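Local coordinates for AB hydrolase-1 domain-containing protein (Streptococcus mutans, PDB 4L9A) that is an alpha/beta hydrolase that probably acts as a carboxylesterase, hydrolysing carboxylic ester bonds, at residues 53-66 against 271-283. Sequence-based numbering, arbitrary orientation.
Sequences FSTADNFANIIDKL and HWSETNSILEKVE
Asn58 presents its carboxamide oxygen to two ring N-H groups of the facing segment. Its OD1 accepts from Trp272 NE1 at 2.9 Å, the donor only slightly tilted from the carbonyl plane. The same OD1 accepts from His271 NE2 at 2.8 Å. This second donor sits well above that plane, and the amide stands nearly perpendicular to both rings. With CG anti to the backbone N (chi1 -169°), the amide swings toward these rings, while ND2 is held by Ser48. Beyond the indole nitrogen, the CZ2 and CH2 edge of Trp272 points at the face of Phe53 in an offset edge-to-face pair with planes at 68°. CD2 of the imidazole lies over one face of the Phe59 ring, toward its rim.

In this alpha/beta hydrolase fold, built on a mostly parallel central sheet, the two short helices 55-58 and 60-63 meet helices 270-273 and 275-287 near the C-terminus. Ile62 is a knob in a hole formed by His271, Thr275, Ile278 and Leu279: CG1 meets Thr275 CG2, CD1 touches His271 CB and Ile278 CD1, and CG2 meets Leu279 CD2. Asn61 ND2 approaches Trp272 O along a lone pair of that carbonyl, at 2.9 Å. A water bridges the backbones, donating to Asn58 O and His271 O and accepting from Asn61 N.

Lys65 runs along the exposed margin. Its CB rests on Leu279 CG at 3.5 Å, CD passes the same leucine atom and nears Thr275 OG1, and CE comes within 3.6 Å of Asn276 OD1. The chain is extended until a bend at chi4 (60°) turns NZ toward Thr275 OG1, to which it donates at 2.9 Å, and Asn61 O of its own segment, at 2.8 Å. Leu66 CD2 then reaches Leu279 CD1 and, more loosely, Val282 CG1.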
loop_
_atom_site.group_PDB
_atom_site.type_symbol
_atom_site.label_atom_id
_atom_site.label_comp_id
_atom_site.label_asym_id
_atom_site.label_seq_id
_atom_site.Cartn_x
_atom_site.Cartn_y
_atom_site.Cartn_z
ATOM N N PHE A 53 -1.949 -4.167 -9.897
ATOM C CA PHE A 53 -0.957 -3.189 -10.334
ATOM C C PHE A 53 0.405 -3.430 -9.670
ATOM O O PHE A 53 0.478 -3.801 -8.507
ATOM C CB PHE A 53 -1.408 -1.768 -10.014
ATOM C CG PHE A 53 -2.776 -1.424 -10.532
ATOM C CD1 PHE A 53 -3.045 -1.445 -11.888
ATOM C CD2 PHE A 53 -3.787 -1.060 -9.655
ATOM C CE1 PHE A 53 -4.300 -1.115 -12.363
ATOM C CE2 PHE A 53 -5.060 -0.727 -10.124
ATOM C CZ PHE A 53 -5.314 -0.753 -11.473
ATOM N N SER A 54 1.481 -3.184 -10.406
ATOM C CA SER A 54 2.816 -3.232 -9.803
ATOM C C SER A 54 2.986 -1.968 -8.976
ATOM O O SER A 54 2.431 -0.923 -9.313
ATOM C CB SER A 54 3.913 -3.331 -10.878
ATOM O OG SER A 54 5.176 -3.587 -10.281
ATOM N N THR A 55 3.759 -2.052 -7.899
ATOM C CA THR A 55 3.707 -1.017 -6.860
ATOM C C THR A 55 4.347 0.295 -7.294
ATOM O O THR A 55 3.794 1.371 -7.049
ATOM C CB THR A 55 4.297 -1.527 -5.541
ATOM O OG1 THR A 55 3.467 -2.588 -5.054
ATOM C CG2 THR A 55 4.364 -0.411 -4.485
ATOM N N ALA A 56 5.490 0.222 -7.970
ATOM C CA ALA A 56 6.123 1.439 -8.456
ATOM C C ALA A 56 5.208 2.205 -9.426
ATOM O O ALA A 56 5.148 3.439 -9.386
ATOM C CB ALA A 56 7.470 1.121 -9.118
ATOM N N ASP A 57 4.518 1.472 -10.300
ATOM C CA ASP A 57 3.568 2.066 -11.240
ATOM C C ASP A 57 2.410 2.688 -10.456
ATOM O O ASP A 57 1.961 3.814 -10.730
ATOM C CB ASP A 57 2.979 0.988 -12.156
ATOM C CG ASP A 57 4.012 0.357 -13.085
ATOM O OD1 ASP A 57 5.018 1.021 -13.386
ATOM O OD2 ASP A 57 3.808 -0.803 -13.526
ATOM N N ASN A 58 1.913 1.913 -9.498
ATOM C CA ASN A 58 0.775 2.297 -8.667
ATOM C C ASN A 58 1.032 3.640 -7.971
ATOM O O ASN A 58 0.154 4.499 -7.914
ATOM C CB ASN A 58 0.522 1.171 -7.640
ATOM C CG ASN A 58 -0.803 1.324 -6.882
ATOM O OD1 ASN A 58 -1.711 2.020 -7.321
ATOM N ND2 ASN A 58 -0.910 0.647 -5.738
ATOM N N PHE A 59 2.261 3.829 -7.490
ATOM C CA PHE A 59 2.626 5.002 -6.705
ATOM C C PHE A 59 3.445 6.033 -7.484
ATOM O O PHE A 59 4.096 6.890 -6.888
ATOM C CB PHE A 59 3.391 4.564 -5.452
ATOM C CG PHE A 59 2.508 3.993 -4.372
ATOM C CD1 PHE A 59 1.847 4.839 -3.483
ATOM C CD2 PHE A 59 2.350 2.621 -4.235
ATOM C CE1 PHE A 59 1.019 4.318 -2.481
ATOM C CE2 PHE A 59 1.527 2.090 -3.233
ATOM C CZ PHE A 59 0.864 2.940 -2.360
ATOM N N ALA A 60 3.397 5.962 -8.809
ATOM C CA ALA A 60 4.238 6.816 -9.651
ATOM C C ALA A 60 4.116 8.307 -9.339
ATOM O O ALA A 60 5.118 9.033 -9.307
ATOM C CB ALA A 60 3.950 6.553 -11.138
ATOM N N ASN A 61 2.887 8.761 -9.113
ATOM C CA ASN A 61 2.627 10.170 -8.826
ATOM C C ASN A 61 3.209 10.661 -7.495
ATOM O O ASN A 61 3.383 11.864 -7.297
ATOM C CB ASN A 61 1.123 10.467 -8.885
ATOM C CG ASN A 61 0.569 10.418 -10.302
ATOM O OD1 ASN A 61 1.320 10.483 -11.283
ATOM N ND2 ASN A 61 -0.755 10.315 -10.417
ATOM N N ILE A 62 3.493 9.743 -6.575
ATOM C CA ILE A 62 4.207 10.130 -5.355
ATOM C C ILE A 62 5.729 10.009 -5.552
ATOM O O ILE A 62 6.498 10.931 -5.240
ATOM C CB ILE A 62 3.754 9.304 -4.135
ATOM C CG1 ILE A 62 2.285 9.628 -3.797
ATOM C CG2 ILE A 62 4.656 9.612 -2.941
ATOM C CD1 ILE A 62 1.677 8.753 -2.690
ATOM N N ILE A 63 6.147 8.868 -6.086
ATOM C CA ILE A 63 7.568 8.600 -6.336
ATOM C C ILE A 63 8.203 9.707 -7.162
ATOM O O ILE A 63 9.229 10.265 -6.773
ATOM C CB ILE A 63 7.768 7.211 -6.993
ATOM C CG1 ILE A 63 7.413 6.121 -5.978
ATOM C CG2 ILE A 63 9.230 7.012 -7.449
ATOM C CD1 ILE A 63 7.081 4.771 -6.592
ATOM N N ASP A 64 7.584 10.046 -8.286
ATOM C CA ASP A 64 8.131 11.086 -9.152
ATOM C C ASP A 64 8.328 12.420 -8.446
ATOM O O ASP A 64 9.152 13.224 -8.873
ATOM C CB ASP A 64 7.250 11.299 -10.379
ATOM C CG ASP A 64 7.285 10.121 -11.325
ATOM O OD1 ASP A 64 8.180 9.263 -11.162
ATOM O OD2 ASP A 64 6.416 10.051 -12.220
ATOM N N LYS A 65 7.575 12.662 -7.376
ATOM C CA LYS A 65 7.643 13.956 -6.695
ATOM C C LYS A 65 8.627 14.017 -5.514
ATOM O O LYS A 65 8.878 15.091 -4.970
ATOM C CB LYS A 65 6.250 14.391 -6.238
ATOM C CG LYS A 65 5.257 14.661 -7.361
ATOM C CD LYS A 65 3.960 15.244 -6.790
ATOM C CE LYS A 65 2.915 15.478 -7.865
ATOM N NZ LYS A 65 2.560 14.216 -8.561
ATOM N N LEU A 66 9.172 12.876 -5.104
ATOM C CA LEU A 66 10.122 12.871 -3.994
ATOM C C LEU A 66 11.500 13.333 -4.482
ATOM O O LEU A 66 11.866 13.086 -5.630
ATOM C CB LEU A 66 10.197 11.483 -3.346
ATOM C CG LEU A 66 8.967 11.020 -2.551
ATOM C CD1 LEU A 66 9.028 9.531 -2.211
ATOM C CD2 LEU A 66 8.803 11.854 -1.284
ATOM N N HIS A 271 -3.695 7.981 -3.503
ATOM C CA HIS A 271 -2.301 7.990 -3.957
ATOM C C HIS A 271 -2.170 8.261 -5.449
ATOM O O HIS A 271 -1.085 8.581 -5.923
ATOM C CB HIS A 271 -1.586 6.686 -3.610
ATOM C CG HIS A 271 -2.221 5.476 -4.213
ATOM N ND1 HIS A 271 -3.516 5.103 -3.934
ATOM C CD2 HIS A 271 -1.738 4.552 -5.079
ATOM C CE1 HIS A 271 -3.808 3.999 -4.601
ATOM N NE2 HIS A 271 -2.746 3.646 -5.305
ATOM N N TRP A 272 -3.270 8.144 -6.184
ATOM C CA TRP A 272 -3.293 8.560 -7.582
ATOM C C TRP A 272 -3.621 10.038 -7.768
ATOM O O TRP A 272 -3.019 10.713 -8.607
ATOM C CB TRP A 272 -4.340 7.765 -8.354
ATOM C CG TRP A 272 -4.012 6.318 -8.529
ATOM C CD1 TRP A 272 -2.877 5.668 -8.124
ATOM C CD2 TRP A 272 -4.840 5.332 -9.161
ATOM N NE1 TRP A 272 -2.953 4.336 -8.462
ATOM C CE2 TRP A 272 -4.145 4.105 -9.099
ATOM C CE3 TRP A 272 -6.106 5.372 -9.769
ATOM C CZ2 TRP A 272 -4.666 2.923 -9.640
ATOM C CZ3 TRP A 272 -6.618 4.200 -10.308
ATOM C CH2 TRP A 272 -5.901 2.988 -10.228
ATOM N N SER A 273 -4.599 10.526 -7.005
ATOM C CA SER A 273 -5.239 11.812 -7.296
ATOM C C SER A 273 -4.881 12.967 -6.347
ATOM O O SER A 273 -5.120 14.139 -6.665
ATOM C CB SER A 273 -6.765 11.635 -7.289
ATOM O OG SER A 273 -7.201 11.161 -6.022
ATOM N N GLU A 274 -4.341 12.659 -5.173
ATOM C CA GLU A 274 -4.142 13.712 -4.177
ATOM C C GLU A 274 -2.673 13.929 -3.813
ATOM O O GLU A 274 -2.357 14.286 -2.673
ATOM C CB GLU A 274 -4.982 13.419 -2.927
ATOM C CG GLU A 274 -6.485 13.298 -3.196
ATOM C CD GLU A 274 -7.081 14.561 -3.792
ATOM O OE1 GLU A 274 -6.619 15.668 -3.444
ATOM O OE2 GLU A 274 -8.011 14.446 -4.619
ATOM N N THR A 275 -1.778 13.750 -4.787
ATOM C CA THR A 275 -0.344 13.692 -4.488
ATOM C C THR A 275 0.288 15.053 -4.189
ATOM O O THR A 275 1.314 15.133 -3.516
ATOM C CB THR A 275 0.457 12.914 -5.577
ATOM O OG1 THR A 275 0.350 13.585 -6.839
ATOM C CG2 THR A 275 -0.082 11.526 -5.716
ATOM N N ASN A 276 -0.325 16.127 -4.672
ATOM C CA ASN A 276 0.141 17.462 -4.315
ATOM C C ASN A 276 -0.021 17.697 -2.823
ATOM O O ASN A 276 0.890 18.197 -2.157
ATOM C CB ASN A 276 -0.599 18.544 -5.107
ATOM C CG ASN A 276 -0.117 18.641 -6.545
ATOM O OD1 ASN A 276 1.068 18.444 -6.831
ATOM N ND2 ASN A 276 -1.033 18.938 -7.458
ATOM N N SER A 277 -1.188 17.329 -2.303
ATOM C CA SER A 277 -1.458 17.435 -0.880
ATOM C C SER A 277 -0.587 16.478 -0.076
ATOM O O SER A 277 -0.037 16.849 0.967
ATOM C CB SER A 277 -2.936 17.165 -0.598
ATOM O OG SER A 277 -3.201 17.222 0.791
ATOM N N ILE A 278 -0.457 15.247 -0.562
ATOM C CA ILE A 278 0.369 14.255 0.115
ATOM C C ILE A 278 1.810 14.743 0.242
ATOM O O ILE A 278 2.396 14.708 1.326
ATOM C CB ILE A 278 0.310 12.886 -0.609
ATOM C CG1 ILE A 278 -1.127 12.349 -0.570
ATOM C CG2 ILE A 278 1.300 11.897 0.016
ATOM C CD1 ILE A 278 -1.380 11.184 -1.548
ATOM N N LEU A 279 2.370 15.224 -0.862
ATOM C CA LEU A 279 3.744 15.715 -0.847
ATOM C C LEU A 279 3.923 16.890 0.107
ATOM O O LEU A 279 4.923 16.997 0.817
ATOM C CB LEU A 279 4.194 16.096 -2.260
ATOM C CG LEU A 279 4.938 14.984 -3.003
ATOM C CD1 LEU A 279 6.292 14.725 -2.353
ATOM C CD2 LEU A 279 4.118 13.702 -3.062
ATOM N N GLU A 280 2.948 17.783 0.114
ATOM C CA GLU A 280 2.972 18.928 1.017
ATOM C C GLU A 280 3.093 18.461 2.484
ATOM O O GLU A 280 3.952 18.932 3.231
ATOM C CB GLU A 280 1.699 19.751 0.806
ATOM C CG GLU A 280 1.726 21.151 1.344
ATOM C CD GLU A 280 0.466 21.909 0.968
ATOM O OE1 GLU A 280 -0.103 21.621 -0.111
ATOM O OE2 GLU A 280 0.039 22.778 1.757
ATOM N N LYS A 281 2.240 17.524 2.892
ATOM C CA LYS A 281 2.317 16.961 4.245
ATOM C C LYS A 281 3.616 16.195 4.492
ATOM O O LYS A 281 4.191 16.262 5.573
ATOM C CB LYS A 281 1.136 16.030 4.507
ATOM C CG LYS A 281 -0.208 16.697 4.303
ATOM C CD LYS A 281 -0.252 18.034 4.993
ATOM C CE LYS A 281 -1.438 18.854 4.512
ATOM N NZ LYS A 281 -1.313 20.256 4.981
ATOM N N VAL A 282 4.083 15.468 3.484
ATOM C CA VAL A 282 5.312 14.697 3.628
ATOM C C VAL A 282 6.510 15.612 3.858
ATOM O O VAL A 282 7.315 15.383 4.755
ATOM C CB VAL A 282 5.575 13.805 2.406
ATOM C CG1 VAL A 282 7.058 13.507 2.282
ATOM C CG2 VAL A 282 4.780 12.516 2.516
ATOM N N GLU A 283 6.619 16.648 3.037
ATOM C CA GLU A 283 7.710 17.605 3.157
ATOM C C GLU A 283 7.708 18.243 4.541
ATOM O O GLU A 283 8.753 18.408 5.159
ATOM C CB GLU A 283 7.595 18.678 2.075
ATOM C CG GLU A 283 8.067 18.220 0.707
ATOM C CD GLU A 283 7.471 19.033 -0.425
ATOM O OE1 GLU A 283 6.746 20.009 -0.142
ATOM O OE2 GLU A 283 7.730 18.697 -1.600
HETATM O O HOH W 1 0.567 7.417 -7.912
#